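PDB 4L8N: PDZ domain protein from Parabacteroides distasonis, which is of unknown function but binds magnesium and combines PDZ domains with a DUF4136 domain. Local coordinates for residues Met116-Glu120 and Phe384-Trp390; Leu110-Ala115 and Phe411-Tyr415; Val140-Phe145 and Lys252-Arg257; Phe145-Ser151 and Lys183-Gln189. All blocks are in the same frame, centred on the assembly; numbering follows the deposited sequence.

Overall arrangement
The four contacts fall into two pairs on opposite sides of the chain's centre. Interactions 1 and 2 touch, their centres 13 Å apart; interactions 3 and 4 share Phe145, centres 10 Å apart. From pair to pair the centres are 45 to 49 Å apart. Along the chain they are nested: interaction 2 encloses 1, which encloses 3, which encloses 4. Strand 123-135, between segments 116-120 and 140-145, spans much of that gap inside the mixed sheet, to which strands 147-150, 186-196, 240-250 and 258-268 also belong. Interactions 3 and 4 lie at one end of it, within the DUF4136 range; interactions 1 and 2 join helix 107-113 and the following loop to segments flanking helix 395-402.

Interaction 1: residues Met116-Glu120 and Phe384-Trp390; sequences MYSLE and FKYCMFW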
# COMPACT_ATOMS: atom_id res chain seq x y z
N MSE A 116 23.63 8.03 -28.06
CA MSE A 116 23.76 9.37 -27.54
C MSE A 116 23.83 10.42 -28.64
O MSE A 116 23.72 11.60 -28.33
CB MSE A 116 24.87 9.45 -26.52
CG MSE A 116 24.36 8.97 -25.17
SE MSE A 116 25.76 8.83 -23.90
CE MSE A 116 25.12 7.16 -22.93
N TYR A 117 23.82 10.00 -29.91
CA TYR A 117 23.63 10.94 -31.00
C TYR A 117 22.18 11.45 -30.91
O TYR A 117 21.90 12.61 -31.24
CB TYR A 117 23.83 10.24 -32.36
CG TYR A 117 25.23 9.96 -32.84
CD1 TYR A 117 26.26 10.88 -32.62
CD2 TYR A 117 25.50 8.88 -33.67
CE1 TYR A 117 27.54 10.67 -33.14
CE2 TYR A 117 26.77 8.67 -34.21
CZ TYR A 117 27.79 9.55 -33.92
OH TYR A 117 29.05 9.31 -34.42
N SER A 118 21.26 10.53 -30.48
CA SER A 118 19.83 10.81 -30.42
C SER A 118 19.11 10.14 -29.25
O SER A 118 18.31 9.22 -29.49
CB SER A 118 19.18 10.39 -31.73
OG SER A 118 17.89 10.96 -31.82
N LEU A 119 19.33 10.63 -28.00
CA LEU A 119 18.65 10.09 -26.80
C LEU A 119 17.15 10.33 -26.87
O LEU A 119 16.38 9.57 -26.29
CB LEU A 119 19.20 10.69 -25.51
CG LEU A 119 20.49 10.11 -24.95
CD1 LEU A 119 20.79 10.69 -23.58
CD2 LEU A 119 20.42 8.60 -24.83
N GLU A 120 16.76 11.38 -27.59
CA GLU A 120 15.40 11.82 -27.88
C GLU A 120 14.60 10.72 -28.54
O GLU A 120 13.38 10.68 -28.38
CB GLU A 120 15.45 13.02 -28.84
CG GLU A 120 15.89 14.31 -28.18
CD GLU A 120 17.37 14.65 -28.25
OE1 GLU A 120 18.21 13.74 -28.37
OE2 GLU A 120 17.67 15.86 -28.15
N PHE A 384 22.47 4.54 -15.97
CA PHE A 384 23.23 5.75 -16.33
C PHE A 384 22.45 6.97 -15.85
O PHE A 384 21.29 7.14 -16.21
CB PHE A 384 23.54 5.81 -17.84
CG PHE A 384 24.40 6.99 -18.24
CD1 PHE A 384 25.56 7.31 -17.52
CD2 PHE A 384 24.07 7.79 -19.33
CE1 PHE A 384 26.35 8.41 -17.88
CE2 PHE A 384 24.86 8.89 -19.69
CZ PHE A 384 26.00 9.19 -18.97
N LYS A 385 23.08 7.77 -14.98
CA LYS A 385 22.49 8.90 -14.25
C LYS A 385 22.42 10.22 -15.03
O LYS A 385 21.64 11.10 -14.64
CB LYS A 385 23.31 9.17 -12.97
CG LYS A 385 23.03 8.22 -11.79
CD LYS A 385 24.25 8.06 -10.86
CE LYS A 385 24.56 9.28 -10.01
NZ LYS A 385 25.77 9.11 -9.16
N TYR A 386 23.22 10.38 -16.09
CA TYR A 386 23.31 11.70 -16.71
C TYR A 386 22.79 11.78 -18.15
O TYR A 386 23.31 12.57 -18.94
CB TYR A 386 24.77 12.19 -16.62
CG TYR A 386 25.35 12.03 -15.22
CD1 TYR A 386 24.75 12.64 -14.12
CD2 TYR A 386 26.44 11.20 -14.99
CE1 TYR A 386 25.24 12.44 -12.82
CE2 TYR A 386 26.96 11.02 -13.71
CZ TYR A 386 26.36 11.65 -12.63
OH TYR A 386 26.87 11.47 -11.36
N CYS A 387 21.69 11.07 -18.44
CA CYS A 387 21.03 11.14 -19.75
C CYS A 387 20.36 12.50 -19.92
O CYS A 387 19.62 12.95 -19.05
CB CYS A 387 20.02 10.01 -19.92
SG CYS A 387 20.74 8.36 -19.80
N MSE A 388 20.67 13.19 -21.01
CA MSE A 388 20.11 14.50 -21.32
C MSE A 388 19.84 14.61 -22.81
O MSE A 388 20.63 14.11 -23.62
CB MSE A 388 21.06 15.63 -20.90
CG MSE A 388 21.23 15.76 -19.39
SE MSE A 388 22.50 17.10 -18.86
CE MSE A 388 24.06 16.30 -19.43
N PHE A 389 18.74 15.28 -23.17
CA PHE A 389 18.50 15.54 -24.58
C PHE A 389 19.34 16.75 -24.97
O PHE A 389 19.89 17.44 -24.09
CB PHE A 389 17.01 15.77 -24.88
CG PHE A 389 16.13 14.66 -24.39
CD1 PHE A 389 16.43 13.33 -24.67
CD2 PHE A 389 14.98 14.93 -23.66
CE1 PHE A 389 15.62 12.30 -24.21
CE2 PHE A 389 14.16 13.89 -23.21
CZ PHE A 389 14.49 12.59 -23.49
N TRP A 390 19.43 17.00 -26.27
CA TRP A 390 20.13 18.16 -26.77
C TRP A 390 19.33 19.42 -26.45
O TRP A 390 18.10 19.37 -26.34
CB TRP A 390 20.33 18.03 -28.28
CG TRP A 390 21.17 16.87 -28.72
CD1 TRP A 390 20.77 15.83 -29.51
CD2 TRP A 390 22.56 16.66 -28.44
NE1 TRP A 390 21.84 14.99 -29.76
CE2 TRP A 390 22.94 15.47 -29.10
CE3 TRP A 390 23.52 17.38 -27.71
CZ2 TRP A 390 24.26 14.98 -29.07
CZ3 TRP A 390 24.82 16.89 -27.68
CH2 TRP A 390 25.18 15.70 -28.34
O HOH W 1 16.31 18.14 -28.13
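Two hydrogen bonds fasten Trp390 to the loop at 116-120, one through its indole and one through its backbone. NE1 of Trp390 donates to Tyr117 O at 2.8 Å with an N-H...O angle of 174°. The acceptor lies in the indole plane, whereas the donor stands well above the plane of the Tyr117 carbonyl. The second bond runs from Trp390 N to Glu120 OE2, again 2.8 Å, and meets the carboxylate from above its plane. Glu120 reaches this position through a bend at chi2 (93°), which turns the carboxylate over toward Trp390. A water donates to both Glu120 OE2 and Trp390 O, so OE2 is gripped by two donors.

Van der Waals contacts, some of them to carbonyl oxygens, continue the interface. Glu120 and Phe389 run antiparallel alongside each other, CG of Glu120 lying 3.7 Å from Phe389 CD1. Leu119 O meets the same ring at its edge, 3.5 Å from Phe389 CE1. The CD1 branch of Leu119 touches Cys387 CB and comes within 3.4 Å of Met388 O.

Met116, present as selenomethionine, adds a Met-aromatic contact: SE of Met116 is 5.4 Å from the Phe384 ring centroid, oblique at 56° from the normal, and its methyl CE does the touching, 3.7 Å from Phe384 CE2.

Arg372 knits the two sides together, bonding Met116 O and Met388 O and making a cation-pi contact with Trp390. The contact joins the connection between helix 107-113 and strand 123-135 to the loop between helices 354-367 and 395-402, with Trp390 packed on Tyr395 and Ile398 of the latter helix.

Interaction 2: residues Leu110-Ala115 and Phe411-Tyr415; sequences LASAYA and FSYLY
Leu110 and Tyr114, one turn apart at the C-terminal end of helix 107-113, close on Phe411 at the 3-10 turn 412-414, a packing of helix end against short turn. Leu110 lays its CD2 methyl over the Phe411 ring, 4.1 Å from the centroid and only 12° off the normal, a CH-pi contact. Its other branch, CD1, touches Phe411 CE1 at 3.7 Å. In Tyr114 CG is anti to the carbonyl carbon (chi1 -77°), which presents a ring face to Phe411 CB, 4.0 Å from the Tyr114 centroid. The two rings themselves meet obliquely, with planes 34° apart. Leu414 packs against the root of Leu110, CD1 of Leu414 lying 3.6 Å from Leu110 CB.

Tyr415 supplies the polar link: its phenol bonds the carbonyl of Ala111, in the last helical turn, and also Thr122 OG1. A phenylalanine here would probably leave that carbonyl without this donor and the turn without its polar tie to the helix. Helical bonding is running out at this point, for Ala115 N makes only a weak bond to Ser112 O. Tyr415 OH donates to Ala111 O at 2.5 Å, the acceptor lying in the plane of the phenol ring.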
# COMPACT_ATOMS: atom_id res chain seq x y z
N LEU A 110 23.94 -1.11 -33.74
CA LEU A 110 24.65 0.16 -33.88
C LEU A 110 23.81 1.37 -33.44
O LEU A 110 24.35 2.31 -32.86
CB LEU A 110 25.13 0.36 -35.33
CG LEU A 110 26.24 -0.59 -35.81
CD1 LEU A 110 26.24 -0.70 -37.31
CD2 LEU A 110 27.62 -0.17 -35.30
N ALA A 111 22.48 1.32 -33.66
CA ALA A 111 21.57 2.39 -33.23
C ALA A 111 21.59 2.50 -31.71
O ALA A 111 21.53 3.61 -31.18
CB ALA A 111 20.17 2.12 -33.73
N SER A 112 21.72 1.36 -31.02
CA SER A 112 21.82 1.27 -29.56
C SER A 112 23.19 1.70 -29.07
O SER A 112 23.27 2.40 -28.06
CB SER A 112 21.52 -0.14 -29.10
OG SER A 112 20.13 -0.31 -28.92
N ALA A 113 24.28 1.32 -29.80
CA ALA A 113 25.65 1.67 -29.45
C ALA A 113 25.93 3.17 -29.64
O ALA A 113 26.67 3.76 -28.84
CB ALA A 113 26.63 0.84 -30.27
N TYR A 114 25.35 3.80 -30.68
CA TYR A 114 25.53 5.23 -30.93
C TYR A 114 24.28 6.06 -30.49
O TYR A 114 24.04 7.14 -31.02
CB TYR A 114 25.82 5.45 -32.42
CG TYR A 114 27.23 5.12 -32.88
CD1 TYR A 114 28.25 6.06 -32.77
CD2 TYR A 114 27.51 3.93 -33.53
CE1 TYR A 114 29.53 5.79 -33.25
CE2 TYR A 114 28.79 3.64 -33.99
CZ TYR A 114 29.80 4.57 -33.85
OH TYR A 114 31.06 4.31 -34.32
N ALA A 115 23.53 5.58 -29.47
CA ALA A 115 22.28 6.19 -28.98
C ALA A 115 22.43 7.64 -28.49
O ALA A 115 21.47 8.41 -28.52
CB ALA A 115 21.69 5.34 -27.87
N PHE A 411 28.93 6.21 -38.87
CA PHE A 411 27.68 5.58 -38.46
C PHE A 411 26.60 6.59 -38.08
O PHE A 411 25.46 6.18 -37.87
CB PHE A 411 27.93 4.58 -37.33
CG PHE A 411 28.74 3.36 -37.74
CD1 PHE A 411 28.18 2.36 -38.53
CD2 PHE A 411 30.05 3.20 -37.30
CE1 PHE A 411 28.93 1.24 -38.90
CE2 PHE A 411 30.79 2.06 -37.65
CZ PHE A 411 30.22 1.09 -38.45
N SER A 412 26.90 7.89 -38.07
CA SER A 412 25.89 8.92 -37.74
C SER A 412 24.71 8.94 -38.75
O SER A 412 23.69 9.56 -38.46
CB SER A 412 26.52 10.31 -37.63
OG SER A 412 26.92 10.80 -38.90
N TYR A 413 24.84 8.26 -39.90
CA TYR A 413 23.82 8.12 -40.95
C TYR A 413 22.55 7.46 -40.35
O TYR A 413 21.44 7.71 -40.81
CB TYR A 413 24.36 7.30 -42.15
CG TYR A 413 24.32 5.79 -42.00
CD1 TYR A 413 23.19 5.06 -42.37
CD2 TYR A 413 25.42 5.08 -41.49
CE1 TYR A 413 23.14 3.67 -42.20
CE2 TYR A 413 25.37 3.70 -41.33
CZ TYR A 413 24.24 3.00 -41.69
OH TYR A 413 24.20 1.63 -41.56
N LEU A 414 22.74 6.63 -39.31
CA LEU A 414 21.66 5.97 -38.58
C LEU A 414 20.69 6.99 -38.01
O LEU A 414 19.52 6.65 -37.82
CB LEU A 414 22.23 5.10 -37.45
CG LEU A 414 23.01 3.85 -37.91
CD1 LEU A 414 23.91 3.37 -36.81
CD2 LEU A 414 22.08 2.75 -38.41
N TYR A 415 21.17 8.25 -37.78
CA TYR A 415 20.33 9.31 -37.22
C TYR A 415 20.24 10.53 -38.16
O TYR A 415 19.96 11.63 -37.71
CB TYR A 415 20.84 9.70 -35.82
CG TYR A 415 20.65 8.60 -34.79
CD1 TYR A 415 19.37 8.19 -34.40
CD2 TYR A 415 21.74 7.89 -34.28
CE1 TYR A 415 19.19 7.16 -33.48
CE2 TYR A 415 21.57 6.85 -33.37
CZ TYR A 415 20.29 6.50 -32.95
OH TYR A 415 20.09 5.51 -32.03

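Interaction 3: residues Val140-Phe145 and Lys252-Arg257; sequences VDFGNF and KDIPGR
The connection of the beta-hairpin formed by strands 240-250 and 258-268 meets the loop ahead of strand 147-150 through Lys252, Asp253 and Arg257, which gather round Phe145. Ile254 to Arg257 make a type II turn, with Gly256 at positive phi. The facing loop holds an Asx turn, Gly143 N donating to Asp141 OD1 at 3.0 Å, and a 3-10 turn at 142-144.

Around the Phe145 ring, Asp253 CB and Arg257 NH2 lie at the edge, 4.0 and 3.9 Å from Phe145 CZ. The Arg257 guanidinium is turned 73° against the ring, which excludes a parallel stack. Lys252 CG comes in obliquely, 3.7 Å from Phe145 CE1. An alanine here would probably open a gap between the loops, leaving the Lys252 stem and Asp253 CB without the ring they pack on.

Val140 CG1 touches the guanidinium obliquely, 3.7 Å from Arg257 NH2. The charge of Arg257 is met outside both loops by salt bridges to Asp250 and Asp138, which should fix the rotation of the buried group. The hairpin connection also borders the second subunit, Ile254 packing on its Pro255.

Lys252 bends at chi3 (-105°), and from there its ammonium NZ donates to Asn144 O at 2.8 Å, with a C=O...N angle of 158°.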
# COMPACT_ATOMS: atom_id res chain seq x y z
N VAL A 140 -9.05 -21.23 -11.43
CA VAL A 140 -9.83 -21.17 -12.65
C VAL A 140 -9.05 -20.47 -13.76
O VAL A 140 -8.48 -19.41 -13.55
CB VAL A 140 -11.22 -20.53 -12.42
CG1 VAL A 140 -11.15 -19.04 -12.11
CG2 VAL A 140 -12.16 -20.81 -13.59
N ASP A 141 -9.06 -21.07 -14.97
CA ASP A 141 -8.43 -20.47 -16.14
C ASP A 141 -9.28 -19.27 -16.62
O ASP A 141 -10.47 -19.41 -16.89
CB ASP A 141 -8.23 -21.50 -17.26
CG ASP A 141 -7.12 -21.05 -18.19
OD1 ASP A 141 -7.40 -20.24 -19.11
OD2 ASP A 141 -5.95 -21.39 -17.92
N PHE A 142 -8.64 -18.08 -16.71
CA PHE A 142 -9.27 -16.83 -17.16
C PHE A 142 -9.75 -16.93 -18.62
O PHE A 142 -10.62 -16.16 -19.02
CB PHE A 142 -8.33 -15.62 -16.97
CG PHE A 142 -8.10 -15.19 -15.53
CD1 PHE A 142 -9.01 -15.55 -14.53
CD2 PHE A 142 -7.03 -14.38 -15.19
CE1 PHE A 142 -8.80 -15.14 -13.20
CE2 PHE A 142 -6.84 -13.96 -13.87
CZ PHE A 142 -7.73 -14.35 -12.89
N GLY A 143 -9.23 -17.89 -19.38
CA GLY A 143 -9.65 -18.15 -20.75
C GLY A 143 -11.08 -18.67 -20.86
O GLY A 143 -11.63 -18.71 -21.96
N ASN A 144 -11.72 -19.06 -19.73
CA ASN A 144 -13.10 -19.54 -19.71
C ASN A 144 -14.10 -18.39 -19.88
O ASN A 144 -15.28 -18.65 -20.12
CB ASN A 144 -13.42 -20.29 -18.41
CG ASN A 144 -12.62 -21.55 -18.12
OD1 ASN A 144 -12.48 -21.94 -16.95
ND2 ASN A 144 -12.10 -22.23 -19.13
N PHE A 145 -13.65 -17.14 -19.72
CA PHE A 145 -14.48 -15.95 -19.76
C PHE A 145 -14.17 -15.16 -21.02
O PHE A 145 -13.07 -14.64 -21.17
CB PHE A 145 -14.25 -15.14 -18.47
CG PHE A 145 -14.37 -15.99 -17.22
CD1 PHE A 145 -15.61 -16.29 -16.67
CD2 PHE A 145 -13.24 -16.56 -16.64
CE1 PHE A 145 -15.72 -17.11 -15.54
CE2 PHE A 145 -13.35 -17.40 -15.52
CZ PHE A 145 -14.59 -17.67 -14.98
N LYS A 252 -20.60 -16.42 -14.64
CA LYS A 252 -20.98 -17.77 -15.09
C LYS A 252 -20.46 -18.95 -14.22
O LYS A 252 -21.27 -19.81 -13.92
CB LYS A 252 -20.58 -17.99 -16.56
CG LYS A 252 -19.11 -17.76 -16.90
CD LYS A 252 -18.77 -18.19 -18.33
CE LYS A 252 -18.01 -19.49 -18.42
NZ LYS A 252 -17.80 -19.91 -19.83
N ASP A 253 -19.16 -19.02 -13.85
CA ASP A 253 -18.61 -20.17 -13.12
C ASP A 253 -19.07 -20.19 -11.67
O ASP A 253 -19.58 -21.22 -11.25
CB ASP A 253 -17.08 -20.22 -13.20
CG ASP A 253 -16.47 -21.60 -13.14
OD1 ASP A 253 -16.57 -22.26 -12.07
OD2 ASP A 253 -15.86 -22.03 -14.15
N ILE A 254 -18.83 -19.11 -10.90
CA ILE A 254 -19.25 -18.89 -9.49
C ILE A 254 -19.73 -17.43 -9.47
O ILE A 254 -18.92 -16.53 -9.25
CB ILE A 254 -18.15 -19.22 -8.42
CG1 ILE A 254 -17.69 -20.69 -8.49
CG2 ILE A 254 -18.61 -18.86 -7.01
CD1 ILE A 254 -16.31 -20.98 -7.94
N PRO A 255 -20.99 -17.17 -9.85
CA PRO A 255 -21.45 -15.77 -9.96
C PRO A 255 -21.17 -14.91 -8.72
O PRO A 255 -21.40 -15.37 -7.61
CB PRO A 255 -22.96 -15.92 -10.20
CG PRO A 255 -23.08 -17.23 -10.90
CD PRO A 255 -22.06 -18.11 -10.25
N GLY A 256 -20.65 -13.71 -8.93
CA GLY A 256 -20.36 -12.78 -7.84
C GLY A 256 -18.93 -12.81 -7.34
O GLY A 256 -18.50 -11.88 -6.66
N ARG A 257 -18.19 -13.90 -7.66
CA ARG A 257 -16.77 -14.09 -7.32
C ARG A 257 -15.93 -13.09 -8.09
O ARG A 257 -16.04 -13.01 -9.31
CB ARG A 257 -16.33 -15.54 -7.64
CG ARG A 257 -14.84 -15.83 -7.49
CD ARG A 257 -14.50 -17.27 -7.86
NE ARG A 257 -14.78 -17.55 -9.27
CZ ARG A 257 -14.37 -18.64 -9.93
NH1 ARG A 257 -13.66 -19.57 -9.31
NH2 ARG A 257 -14.68 -18.79 -11.21

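Interaction 4: residues Phe145-Ser151 and Lys183-Gln189; sequences FKTFAFS and KPDLLIQ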
# COMPACT_ATOMS: atom_id res chain seq x y z
N PHE A 145 -13.65 -17.14 -19.72
CA PHE A 145 -14.48 -15.95 -19.76
C PHE A 145 -14.17 -15.16 -21.02
O PHE A 145 -13.07 -14.64 -21.17
CB PHE A 145 -14.25 -15.14 -18.47
CG PHE A 145 -14.37 -15.99 -17.22
CD1 PHE A 145 -15.61 -16.29 -16.67
CD2 PHE A 145 -13.24 -16.56 -16.64
CE1 PHE A 145 -15.72 -17.11 -15.54
CE2 PHE A 145 -13.35 -17.40 -15.52
CZ PHE A 145 -14.59 -17.67 -14.98
N LYS A 146 -15.11 -15.12 -21.96
CA LYS A 146 -14.88 -14.51 -23.26
C LYS A 146 -15.62 -13.17 -23.49
O LYS A 146 -15.24 -12.41 -24.39
CB LYS A 146 -15.27 -15.51 -24.37
CG LYS A 146 -14.51 -16.87 -24.33
CD LYS A 146 -13.03 -16.78 -24.81
CE LYS A 146 -12.42 -18.14 -25.09
NZ LYS A 146 -11.00 -18.04 -25.56
N THR A 147 -16.67 -12.87 -22.70
CA THR A 147 -17.50 -11.68 -22.90
C THR A 147 -17.65 -10.86 -21.62
O THR A 147 -17.60 -11.38 -20.49
CB THR A 147 -18.91 -12.04 -23.47
OG1 THR A 147 -19.72 -12.69 -22.49
CG2 THR A 147 -18.85 -12.88 -24.74
N PHE A 148 -17.87 -9.55 -21.82
CA PHE A 148 -18.02 -8.63 -20.71
C PHE A 148 -19.08 -7.57 -20.98
O PHE A 148 -19.54 -7.39 -22.10
CB PHE A 148 -16.67 -7.97 -20.39
CG PHE A 148 -16.16 -7.02 -21.44
CD1 PHE A 148 -15.55 -7.49 -22.60
CD2 PHE A 148 -16.23 -5.64 -21.25
CE1 PHE A 148 -15.11 -6.62 -23.58
CE2 PHE A 148 -15.78 -4.77 -22.22
CZ PHE A 148 -15.21 -5.26 -23.38
N ALA A 149 -19.46 -6.88 -19.91
CA ALA A 149 -20.37 -5.75 -19.89
C ALA A 149 -20.02 -4.93 -18.67
O ALA A 149 -19.39 -5.44 -17.75
CB ALA A 149 -21.82 -6.21 -19.87
N PHE A 150 -20.38 -3.65 -18.68
CA PHE A 150 -20.09 -2.79 -17.55
C PHE A 150 -21.25 -2.78 -16.60
O PHE A 150 -22.39 -2.94 -17.02
CB PHE A 150 -19.74 -1.38 -18.01
CG PHE A 150 -18.46 -1.40 -18.81
CD1 PHE A 150 -17.22 -1.40 -18.16
CD2 PHE A 150 -18.48 -1.51 -20.19
CE1 PHE A 150 -16.03 -1.46 -18.89
CE2 PHE A 150 -17.29 -1.60 -20.92
CZ PHE A 150 -16.07 -1.57 -20.26
N SER A 151 -20.96 -2.61 -15.30
CA SER A 151 -22.02 -2.53 -14.30
C SER A 151 -22.69 -1.13 -14.42
O SER A 151 -22.09 -0.20 -14.99
CB SER A 151 -21.51 -2.84 -12.90
OG SER A 151 -20.62 -1.88 -12.34
N LYS A 183 -25.97 -11.30 -21.92
CA LYS A 183 -25.53 -12.36 -21.01
C LYS A 183 -23.99 -12.39 -20.90
O LYS A 183 -23.35 -13.34 -21.39
CB LYS A 183 -26.10 -13.72 -21.49
CG LYS A 183 -26.71 -14.55 -20.38
CD LYS A 183 -27.27 -15.86 -20.92
CE LYS A 183 -27.68 -16.82 -19.82
NZ LYS A 183 -28.69 -16.24 -18.89
N PRO A 184 -23.37 -11.36 -20.28
CA PRO A 184 -21.90 -11.35 -20.19
C PRO A 184 -21.33 -12.42 -19.24
O PRO A 184 -21.96 -12.77 -18.23
CB PRO A 184 -21.59 -9.96 -19.64
CG PRO A 184 -22.81 -9.55 -18.92
CD PRO A 184 -23.96 -10.16 -19.64
N ASP A 185 -20.14 -12.95 -19.60
CA ASP A 185 -19.39 -13.91 -18.79
C ASP A 185 -18.82 -13.19 -17.58
O ASP A 185 -18.72 -13.77 -16.50
CB ASP A 185 -18.24 -14.55 -19.61
CG ASP A 185 -18.64 -15.53 -20.70
OD1 ASP A 185 -19.71 -16.19 -20.57
OD2 ASP A 185 -17.84 -15.71 -21.64
N LEU A 186 -18.49 -11.90 -17.78
CA LEU A 186 -17.91 -10.99 -16.78
C LEU A 186 -18.61 -9.67 -16.68
O LEU A 186 -18.98 -9.08 -17.69
CB LEU A 186 -16.44 -10.67 -17.16
CG LEU A 186 -15.52 -11.83 -17.42
CD1 LEU A 186 -14.28 -11.37 -18.15
CD2 LEU A 186 -15.19 -12.55 -16.13
N LEU A 187 -18.65 -9.13 -15.48
CA LEU A 187 -19.12 -7.79 -15.22
C LEU A 187 -17.93 -6.92 -14.78
O LEU A 187 -17.17 -7.34 -13.89
CB LEU A 187 -20.22 -7.82 -14.16
CG LEU A 187 -21.00 -6.52 -13.95
CD1 LEU A 187 -22.05 -6.32 -15.06
CD2 LEU A 187 -21.67 -6.53 -12.56
N ILE A 188 -17.73 -5.75 -15.42
CA ILE A 188 -16.64 -4.85 -15.01
C ILE A 188 -17.22 -3.76 -14.10
O ILE A 188 -18.25 -3.17 -14.41
CB ILE A 188 -15.78 -4.29 -16.20
CG1 ILE A 188 -14.79 -5.36 -16.72
CG2 ILE A 188 -14.94 -3.09 -15.76
CD1 ILE A 188 -15.31 -6.32 -17.60
N GLN A 189 -16.56 -3.54 -12.96
CA GLN A 189 -16.94 -2.55 -11.96
C GLN A 189 -15.75 -1.66 -11.61
O GLN A 189 -14.64 -2.15 -11.41
CB GLN A 189 -17.49 -3.24 -10.70
CG GLN A 189 -18.37 -2.35 -9.81
CD GLN A 189 -19.33 -3.16 -8.93
OE1 GLN A 189 -18.95 -3.80 -7.93
NE2 GLN A 189 -20.62 -3.15 -9.30
O HOH W 2 -21.79 -14.22 -23.73
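Strands 147-150 and 186-196 run parallel as neighbours in the mixed sheet; the axes of segments 147-150 and 186-189 approach to 4.7 Å, inclined at 36°, with Phe148 paired to Leu186, Ala149 to Leu187 and Phe150 to Ile188. The beta-alpha-beta unit runs from 147-150 through helix 158-175 to outer strand 178-179, before the chain returns past 147-150 to add 186-196. Backbone bonds from Leu186 N to Thr147 O, Ala149 N to Leu186 O, Ile188 N to Ala149 O and Ser151 N to Ile188 O zip the pair.

At its beginning, side chains extend the pairing reciprocally. Asp185 OD2 accepts from Lys146 N at 2.8 Å on its anti side, and from Thr147 N at 3.2 Å above the carboxylate plane. Thr147 turns OG1 between its own N and carbonyl carbon (chi1 71°), where it accepts from Asp185 N at 2.9 Å.

On the face bearing Phe148, Phe150 and Ile188, CD1 of Ile188 reaches Phe148 CB at 3.5 Å while its CG2 lies 3.7 Å from Phe150 CE1. Helix 158-175 packs there, Leu172 touching Phe148 and Ile188. Leu186 CD2 closes on Phe145 CB at 3.6 Å.

Polar side chains meet at the far end, where Leu187 also packs on Ser151. Gln189 bonds Ser137 of the second subunit through OE1, while its NE2 donates to Ser151 OG at 3.3 Å, nearly in the amide plane.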